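Local coordinates for regulatory protein SWI6 (Saccharomyces cerevisiae, PDB 1SW6), which partners SWI4 or MBP1 in the SBF and MBF complexes that drive cell-cycle-dependent transcription, the fragment described being its ankyrin-repeat domain, at residues M61-F66 against L123-D128; V54-Q59 against P117-N122; G283-N288 against L317-F322. All blocks are in the same frame, centred on the assembly; numbering follows the deposited sequence.

Contact 1: M61-F66 against L123-D128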
loop_
_atom_site.group_PDB
_atom_site.type_symbol
_atom_site.label_atom_id
_atom_site.label_comp_id
_atom_site.label_asym_id
_atom_site.label_seq_id
_atom_site.Cartn_x
_atom_site.Cartn_y
_atom_site.Cartn_z
ATOM N N MET A 61 15.262 -11.508 6.077
ATOM C CA MET A 61 15.966 -11.082 4.870
ATOM C C MET A 61 15.768 -12.119 3.771
ATOM O O MET A 61 15.586 -11.768 2.608
ATOM C CB MET A 61 17.460 -10.893 5.152
ATOM C CG MET A 61 17.737 -9.925 6.282
ATOM S SD MET A 61 19.476 -9.854 6.741
ATOM C CE MET A 61 19.607 -8.141 7.253
ATOM N N LYS A 62 15.795 -13.394 4.147
ATOM C CA LYS A 62 15.600 -14.461 3.183
ATOM C C LYS A 62 14.159 -14.445 2.677
ATOM O O LYS A 62 13.915 -14.522 1.473
ATOM C CB LYS A 62 15.898 -15.822 3.813
ATOM C CG LYS A 62 15.759 -16.972 2.826
ATOM C CD LYS A 62 15.922 -18.323 3.495
ATOM C CE LYS A 62 15.902 -19.441 2.460
ATOM N NZ LYS A 62 15.941 -20.792 3.103
ATOM N N LEU A 63 13.201 -14.351 3.599
ATOM C CA LEU A 63 11.794 -14.320 3.211
ATOM C C LEU A 63 11.558 -13.125 2.283
ATOM O O LEU A 63 10.891 -13.245 1.250
ATOM C CB LEU A 63 10.890 -14.197 4.444
ATOM C CG LEU A 63 9.387 -14.094 4.144
ATOM C CD1 LEU A 63 8.960 -15.320 3.354
ATOM C CD2 LEU A 63 8.584 -13.978 5.447
ATOM N N GLU A 64 12.111 -11.977 2.662
ATOM C CA GLU A 64 11.978 -10.770 1.859
ATOM C C GLU A 64 12.514 -11.015 0.456
ATOM O O GLU A 64 11.951 -10.527 -0.521
ATOM C CB GLU A 64 12.732 -9.601 2.505
ATOM C CG GLU A 64 12.017 -8.959 3.697
ATOM C CD GLU A 64 12.735 -7.711 4.220
ATOM O OE1 GLU A 64 12.194 -7.039 5.131
ATOM O OE2 GLU A 64 13.841 -7.404 3.722
ATOM N N ALA A 65 13.599 -11.779 0.357
ATOM C CA ALA A 65 14.202 -12.072 -0.942
ATOM C C ALA A 65 13.263 -12.944 -1.762
ATOM O O ALA A 65 12.909 -12.601 -2.893
ATOM C CB ALA A 65 15.555 -12.778 -0.759
ATOM N N PHE A 66 12.867 -14.071 -1.181
ATOM C CA PHE A 66 11.961 -15.005 -1.834
ATOM C C PHE A 66 10.697 -14.296 -2.315
ATOM O O PHE A 66 10.205 -14.556 -3.412
ATOM C CB PHE A 66 11.587 -16.114 -0.855
ATOM C CG PHE A 66 10.625 -17.131 -1.415
ATOM C CD1 PHE A 66 10.886 -17.763 -2.625
ATOM C CD2 PHE A 66 9.487 -17.494 -0.702
ATOM C CE1 PHE A 66 10.031 -18.747 -3.117
ATOM C CE2 PHE A 66 8.623 -18.477 -1.183
ATOM C CZ PHE A 66 8.895 -19.106 -2.393
ATOM N N LEU A 123 7.881 -18.843 6.228
ATOM C CA LEU A 123 6.829 -18.046 5.592
ATOM C C LEU A 123 5.961 -17.234 6.541
ATOM O O LEU A 123 5.171 -16.401 6.098
ATOM C CB LEU A 123 5.908 -18.949 4.769
ATOM C CG LEU A 123 6.548 -19.830 3.701
ATOM C CD1 LEU A 123 5.497 -20.756 3.129
ATOM C CD2 LEU A 123 7.165 -18.958 2.623
ATOM N N ASN A 124 6.112 -17.464 7.838
ATOM C CA ASN A 124 5.294 -16.768 8.817
ATOM C C ASN A 124 6.026 -15.659 9.577
ATOM O O ASN A 124 6.097 -15.660 10.813
ATOM C CB ASN A 124 4.697 -17.806 9.773
ATOM C CG ASN A 124 3.870 -18.860 9.034
ATOM O OD1 ASN A 124 4.103 -20.061 9.170
ATOM N ND2 ASN A 124 2.903 -18.403 8.243
ATOM N N ILE A 125 6.547 -14.705 8.809
ATOM C CA ILE A 125 7.285 -13.562 9.336
ATOM C C ILE A 125 6.726 -12.274 8.735
ATOM O O ILE A 125 6.477 -12.202 7.533
ATOM C CB ILE A 125 8.778 -13.628 8.926
ATOM C CG1 ILE A 125 9.415 -14.915 9.441
ATOM C CG2 ILE A 125 9.516 -12.397 9.431
ATOM C CD1 ILE A 125 10.835 -15.119 8.954
ATOM N N PRO A 126 6.513 -11.242 9.563
ATOM C CA PRO A 126 5.991 -10.007 8.966
ATOM C C PRO A 126 7.043 -9.524 7.960
ATOM O O PRO A 126 8.246 -9.622 8.217
ATOM C CB PRO A 126 5.845 -9.078 10.167
ATOM C CG PRO A 126 5.532 -10.036 11.290
ATOM C CD PRO A 126 6.503 -11.171 11.034
ATOM N N VAL A 127 6.594 -9.015 6.818
ATOM C CA VAL A 127 7.512 -8.566 5.778
ATOM C C VAL A 127 7.629 -7.047 5.652
ATOM O O VAL A 127 8.469 -6.537 4.910
ATOM C CB VAL A 127 7.110 -9.199 4.420
ATOM C CG1 VAL A 127 7.791 -8.500 3.263
ATOM C CG2 VAL A 127 7.493 -10.663 4.427
ATOM N N ASP A 128 6.802 -6.318 6.384
ATOM C CA ASP A 128 6.875 -4.872 6.313
ATOM C C ASP A 128 6.554 -4.218 7.644
ATOM O O ASP A 128 6.475 -4.881 8.677
ATOM C CB ASP A 128 5.944 -4.347 5.216
ATOM C CG ASP A 128 4.482 -4.584 5.525
ATOM O OD1 ASP A 128 3.688 -4.634 4.563
ATOM O OD2 ASP A 128 4.120 -4.704 6.717
#
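Val127, whose CG2 packs on Leu63, is followed by Asp128, and there OD1 is gripped by two donors, Asn132 ND2 and Trp137 NE1. This doubly held carboxylate links the loop to the start of helix 134-140, while the contact with helix 57-71 is made mostly by hydrocarbon. With CG anti to the backbone N (chi1 177°), Leu63 sends its two methyls to separate parts of the loop. CD2 lies 3.5 Å from Ile125 CB and also meets Val127 CG2, at 3.6 Å. CD1 stands 4.1 Å from Leu123 CD2. The loop continues into the first ankyrin repeat, 131-159, so these branched side chains join the helix to the edge of the repeat stack; Pro134 adds to the wall around Leu63 and Val127. A forked leucine suits a place where three aliphatic neighbours must be met at once. Leu123 also reaches the next turn of the helix, its CD2 coming obliquely to Phe66 CE2 at 4.1 Å, while the Phe66 ring packs on Leu108, Leu109 and Val112 of helix 105-115. At the partly exposed margin Glu64 extends past Val127, its CG 4.3 Å from Val127 CG1, and its carboxylate makes no hydrogen bond to the loop.

Contact 2: V54-Q59 against P117-N122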
loop_
_atom_site.group_PDB
_atom_site.type_symbol
_atom_site.label_atom_id
_atom_site.label_comp_id
_atom_site.label_asym_id
_atom_site.label_seq_id
_atom_site.Cartn_x
_atom_site.Cartn_y
_atom_site.Cartn_z
ATOM N N VAL A 54 9.060 -12.070 15.001
ATOM C CA VAL A 54 10.199 -12.833 14.523
ATOM C C VAL A 54 11.516 -12.326 15.074
ATOM O O VAL A 54 11.800 -11.128 15.048
ATOM C CB VAL A 54 10.257 -12.820 12.993
ATOM C CG1 VAL A 54 11.488 -13.578 12.507
ATOM C CG2 VAL A 54 8.983 -13.443 12.439
ATOM N N ASN A 55 12.315 -13.260 15.573
ATOM C CA ASN A 55 13.616 -12.949 16.140
ATOM C C ASN A 55 14.719 -13.000 15.085
ATOM O O ASN A 55 15.405 -12.000 14.850
ATOM C CB ASN A 55 13.933 -13.924 17.280
ATOM C CG ASN A 55 15.341 -13.751 17.824
ATOM O OD1 ASN A 55 16.319 -14.188 17.208
ATOM N ND2 ASN A 55 15.451 -13.103 18.982
ATOM N N ASP A 56 14.885 -14.156 14.445
ATOM C CA ASP A 56 15.920 -14.318 13.424
ATOM C C ASP A 56 15.766 -13.305 12.290
ATOM O O ASP A 56 14.936 -13.482 11.394
ATOM C CB ASP A 56 15.887 -15.735 12.845
ATOM C CG ASP A 56 17.116 -16.050 12.007
ATOM O OD1 ASP A 56 17.489 -15.219 11.149
ATOM O OD2 ASP A 56 17.708 -17.132 12.204
ATOM N N ASN A 57 16.574 -12.248 12.336
ATOM C CA ASN A 57 16.543 -11.201 11.325
ATOM C C ASN A 57 16.963 -11.706 9.950
ATOM O O ASN A 57 16.551 -11.161 8.929
ATOM C CB ASN A 57 17.455 -10.045 11.732
ATOM C CG ASN A 57 17.641 -9.034 10.616
ATOM O OD1 ASN A 57 16.682 -8.406 10.157
ATOM N ND2 ASN A 57 18.881 -8.877 10.166
ATOM N N GLU A 58 17.789 -12.743 9.921
ATOM C CA GLU A 58 18.234 -13.281 8.648
ATOM C C GLU A 58 17.137 -14.104 7.974
ATOM O O GLU A 58 17.109 -14.222 6.747
ATOM C CB GLU A 58 19.524 -14.089 8.838
ATOM C CG GLU A 58 20.688 -13.203 9.307
ATOM C CD GLU A 58 22.061 -13.833 9.124
ATOM O OE1 GLU A 58 23.070 -13.145 9.401
ATOM O OE2 GLU A 58 22.136 -15.009 8.707
ATOM N N GLN A 59 16.224 -14.663 8.765
ATOM C CA GLN A 59 15.123 -15.425 8.185
ATOM C C GLN A 59 14.269 -14.430 7.421
ATOM O O GLN A 59 13.768 -14.725 6.336
ATOM C CB GLN A 59 14.264 -16.080 9.259
ATOM C CG GLN A 59 14.864 -17.306 9.891
ATOM C CD GLN A 59 13.836 -18.085 10.692
ATOM O OE1 GLN A 59 13.239 -17.567 11.639
ATOM N NE2 GLN A 59 13.620 -19.338 10.309
ATOM N N PRO A 117 21.601 -20.592 1.717
ATOM C CA PRO A 117 21.796 -21.958 2.216
ATOM C C PRO A 117 22.118 -21.912 3.705
ATOM O O PRO A 117 22.190 -22.941 4.383
ATOM C CB PRO A 117 22.974 -22.444 1.388
ATOM C CG PRO A 117 23.827 -21.199 1.313
ATOM C CD PRO A 117 22.811 -20.107 1.023
ATOM N N ASN A 118 22.291 -20.687 4.192
ATOM C CA ASN A 118 22.628 -20.403 5.581
ATOM C C ASN A 118 21.436 -20.293 6.536
ATOM O O ASN A 118 21.560 -20.602 7.721
ATOM C CB ASN A 118 23.444 -19.105 5.635
ATOM C CG ASN A 118 22.751 -17.939 4.923
ATOM O OD1 ASN A 118 22.392 -18.037 3.746
ATOM N ND2 ASN A 118 22.567 -16.829 5.637
ATOM N N THR A 119 20.290 -19.849 6.026
ATOM C CA THR A 119 19.096 -19.682 6.854
ATOM C C THR A 119 17.942 -20.533 6.340
ATOM O O THR A 119 17.892 -20.872 5.159
ATOM C CB THR A 119 18.625 -18.210 6.858
ATOM O OG1 THR A 119 19.753 -17.342 7.027
ATOM C CG2 THR A 119 17.633 -17.971 7.988
ATOM N N GLN A 120 17.011 -20.876 7.224
ATOM C CA GLN A 120 15.860 -21.667 6.816
ATOM C C GLN A 120 14.720 -20.748 6.397
ATOM O O GLN A 120 14.522 -19.686 6.990
ATOM C CB GLN A 120 15.389 -22.570 7.954
ATOM C CG GLN A 120 14.147 -23.376 7.594
ATOM C CD GLN A 120 13.743 -24.358 8.678
ATOM O OE1 GLN A 120 13.525 -23.973 9.833
ATOM N NE2 GLN A 120 13.634 -25.634 8.310
ATOM N N LEU A 121 13.976 -21.157 5.371
ATOM C CA LEU A 121 12.850 -20.369 4.879
ATOM C C LEU A 121 11.659 -20.463 5.822
ATOM O O LEU A 121 11.159 -21.552 6.096
ATOM C CB LEU A 121 12.418 -20.844 3.495
ATOM C CG LEU A 121 11.240 -20.042 2.931
ATOM C CD1 LEU A 121 11.648 -18.579 2.799
ATOM C CD2 LEU A 121 10.819 -20.601 1.582
ATOM N N ASN A 122 11.205 -19.312 6.307
ATOM C CA ASN A 122 10.073 -19.245 7.227
ATOM C C ASN A 122 9.042 -18.306 6.605
ATOM O O ASN A 122 9.299 -17.113 6.474
ATOM C CB ASN A 122 10.546 -18.690 8.570
ATOM C CG ASN A 122 9.498 -18.803 9.654
ATOM O OD1 ASN A 122 8.327 -18.477 9.447
ATOM N ND2 ASN A 122 9.918 -19.252 10.832
#
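Gln59 and Thr119 meet where helix 57-71 begins, a start marked by the N-cap residue Asp56. The capping is done by one oxygen. Asp56 OD1 accepts from Gln59 N at 2.8 Å, met from above the carboxylate plane, and more weakly from Glu58 N. A short acid is apt here, since it can fold back on amides that the first helical turn would otherwise leave without acceptors, and its negative charge probably suits the positive end of the helix dipole.

Across to 117-122 the polar bonding is slight. Gln59 NE2 gives a single weak hydrogen bond to Gln120 O, 3.5 Å long with an angle of 147° at the hydrogen. A glutamine is long enough to span this gap, its chain extended beyond CG to carry the amide to the loop backbone. Glu58 OE2 lies 3.6 Å from Asn118 ND2, with carboxylate and amide planes steeply inclined; this is polar proximity rather than a hydrogen bond, at the solvent-exposed edge of the contact. Thr119 O, meanwhile, accepts from Lys62 NZ one turn on, and Asn122 uses its OD1 for Asn124 N, forming an Asx turn.

Van der Waals packing does the rest. Thr119 has its methyl anti to the backbone N (chi1 -44° for OG1), which turns CG2 onto the aliphatic part of Gln59, 3.4 Å from CG, and sets the hydroxyl beside Glu58 CB. The amide plane of Asn122 stands 88° from that of Gln59, whose NE2 rests 3.6 Å from Asn122 CB.

Contact 3: G283-N288 against L317-F322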
loop_
_atom_site.group_PDB
_atom_site.type_symbol
_atom_site.label_atom_id
_atom_site.label_comp_id
_atom_site.label_asym_id
_atom_site.label_seq_id
_atom_site.Cartn_x
_atom_site.Cartn_y
_atom_site.Cartn_z
ATOM N N GLY A 283 -19.577 -0.745 18.937
ATOM C CA GLY A 283 -20.901 -1.316 19.112
ATOM C C GLY A 283 -21.703 -1.255 17.823
ATOM O O GLY A 283 -22.919 -1.450 17.836
ATOM N N ASP A 284 -21.019 -0.979 16.716
ATOM C CA ASP A 284 -21.653 -0.888 15.400
ATOM C C ASP A 284 -21.714 -2.222 14.677
ATOM O O ASP A 284 -20.746 -2.996 14.692
ATOM C CB ASP A 284 -20.887 0.050 14.458
ATOM C CG ASP A 284 -21.056 1.512 14.803
ATOM O OD1 ASP A 284 -22.186 1.916 15.153
ATOM O OD2 ASP A 284 -20.057 2.262 14.693
ATOM N N THR A 285 -22.844 -2.473 14.027
ATOM C CA THR A 285 -22.989 -3.667 13.221
ATOM C C THR A 285 -22.565 -3.154 11.840
ATOM O O THR A 285 -22.491 -1.939 11.636
ATOM C CB THR A 285 -24.439 -4.122 13.153
ATOM O OG1 THR A 285 -25.250 -3.040 12.700
ATOM C CG2 THR A 285 -24.914 -4.592 14.510
ATOM N N CYS A 286 -22.280 -4.043 10.894
ATOM C CA CYS A 286 -21.887 -3.554 9.585
ATOM C C CYS A 286 -23.044 -2.737 9.007
ATOM O O CYS A 286 -22.838 -1.757 8.289
ATOM C CB CYS A 286 -21.475 -4.713 8.659
ATOM S SG CYS A 286 -22.714 -5.976 8.260
ATOM N N LEU A 287 -24.264 -3.109 9.360
ATOM C CA LEU A 287 -25.431 -2.377 8.877
ATOM C C LEU A 287 -25.441 -0.930 9.377
ATOM O O LEU A 287 -25.811 -0.017 8.635
ATOM C CB LEU A 287 -26.722 -3.069 9.326
ATOM C CG LEU A 287 -28.011 -2.343 8.950
ATOM C CD1 LEU A 287 -28.110 -2.216 7.425
ATOM C CD2 LEU A 287 -29.208 -3.098 9.526
ATOM N N ASN A 288 -25.052 -0.732 10.638
ATOM C CA ASN A 288 -25.034 0.605 11.237
ATOM C C ASN A 288 -23.953 1.478 10.594
ATOM O O ASN A 288 -24.138 2.681 10.429
ATOM C CB ASN A 288 -24.816 0.514 12.754
ATOM C CG ASN A 288 -25.517 1.648 13.512
ATOM O OD1 ASN A 288 -26.043 2.574 12.900
ATOM N ND2 ASN A 288 -25.520 1.577 14.844
ATOM N N LEU A 317 -27.270 5.058 18.908
ATOM C CA LEU A 317 -27.653 5.152 17.499
ATOM C C LEU A 317 -27.906 3.781 16.859
ATOM O O LEU A 317 -27.145 2.831 17.050
ATOM C CB LEU A 317 -26.567 5.896 16.712
ATOM C CG LEU A 317 -26.257 7.314 17.202
ATOM C CD1 LEU A 317 -25.091 7.897 16.411
ATOM C CD2 LEU A 317 -27.500 8.186 17.056
ATOM N N ARG A 318 -28.985 3.699 16.093
ATOM C CA ARG A 318 -29.378 2.475 15.409
ATOM C C ARG A 318 -29.558 2.796 13.931
ATOM O O ARG A 318 -29.831 3.939 13.572
ATOM C CB ARG A 318 -30.703 1.964 15.977
ATOM C CG ARG A 318 -30.717 1.799 17.492
ATOM C CD ARG A 318 -32.147 1.747 18.000
ATOM N NE ARG A 318 -32.867 2.945 17.581
ATOM C CZ ARG A 318 -34.188 3.060 17.543
ATOM N NH1 ARG A 318 -34.959 2.044 17.905
ATOM N NH2 ARG A 318 -34.736 4.189 17.114
ATOM N N PRO A 319 -29.408 1.792 13.053
ATOM C CA PRO A 319 -29.568 2.003 11.613
ATOM C C PRO A 319 -30.884 2.679 11.252
ATOM O O PRO A 319 -30.931 3.470 10.314
ATOM C CB PRO A 319 -29.476 0.588 11.050
ATOM C CG PRO A 319 -28.469 -0.043 11.955
ATOM C CD PRO A 319 -28.945 0.419 13.325
ATOM N N VAL A 320 -31.955 2.364 11.983
ATOM C CA VAL A 320 -33.247 2.982 11.687
ATOM C C VAL A 320 -33.190 4.493 11.873
ATOM O O VAL A 320 -33.993 5.223 11.292
ATOM C CB VAL A 320 -34.405 2.405 12.556
ATOM C CG1 VAL A 320 -34.700 0.969 12.125
ATOM C CG2 VAL A 320 -34.048 2.461 14.041
ATOM N N ASP A 321 -32.229 4.962 12.661
ATOM C CA ASP A 321 -32.091 6.397 12.895
ATOM C C ASP A 321 -31.536 7.111 11.672
ATOM O O ASP A 321 -31.617 8.338 11.577
ATOM C CB ASP A 321 -31.188 6.666 14.101
ATOM C CG ASP A 321 -31.758 6.102 15.385
ATOM O OD1 ASP A 321 -32.998 6.159 15.554
ATOM O OD2 ASP A 321 -30.973 5.612 16.227
ATOM N N PHE A 322 -30.960 6.349 10.744
ATOM C CA PHE A 322 -30.418 6.922 9.516
ATOM C C PHE A 322 -31.327 6.555 8.350
ATOM O O PHE A 322 -30.947 6.680 7.188
ATOM C CB PHE A 322 -28.997 6.412 9.243
ATOM C CG PHE A 322 -27.994 6.842 10.272
ATOM C CD1 PHE A 322 -27.457 5.920 11.171
ATOM C CD2 PHE A 322 -27.616 8.178 10.372
ATOM C CE1 PHE A 322 -26.560 6.325 12.162
ATOM C CE2 PHE A 322 -26.725 8.596 11.353
ATOM C CZ PHE A 322 -26.194 7.668 12.253
#
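The first turn of helix 286-293 runs up against the 3-10 turn 319-321, bringing the CA atoms of Asn288 and Pro319 to 4.8 Å. Both segments occupy the place of the TPLH motif in successive ankyrin repeats, 4 and 5, reading Thr-Cys-Leu-Asn in one and Arg-Pro-Val-Asp in the other. Thr285 is the N-cap, its OG1 accepting from Asn288 N at 3.1 Å. Asn288 stands where the motif has histidine and, much as that histidine commonly does, bonds to a carbonyl of the next repeat: ND2 reaches Leu317 O at 3.0 Å. The acceptor lies close to the amide plane, but the donor sits about 50° above the carbonyl plane. Pro319 fills the corner beside it, a rigid ring with no N-H to satisfy; its CG rests 3.8 Å from Leu287 CG, and its CD is against the Asn288 amide. Leu287, buried, also packs on Leu303 of helix 296-304. Asp321 holds the second turn closed, with OD2 accepting from Arg318 N at 2.8 Å and OD1 in a salt bridge with Arg318 NH2. At the exposed margin the Phe322 ring presents its edge to the amide oxygen, CE1 lying 3.9 Å from Asn288 OD1.

Overall arrangement
Contacts 1 and 2 are neighbours, their centres about 9 Å apart. Both set helix 57-71, in contact 2 with the residues just before it, against the same connection between helices 105-115 and 134-140, but at different depths: contact 1 is buried and aliphatic, contact 2 lies at the surface and relies on van der Waals packing of Thr119 and amides with one weak bond, beside the capped helix start. Lys62 of contact 1 reaches the loop of contact 2. Contact 3 is on the opposite side of the chain's centre, about 40 Å from contact 1 between centres. Partly buried, it joins consecutive ankyrin repeats and combines proline packing with a sound side-chain-to-backbone hydrogen bond.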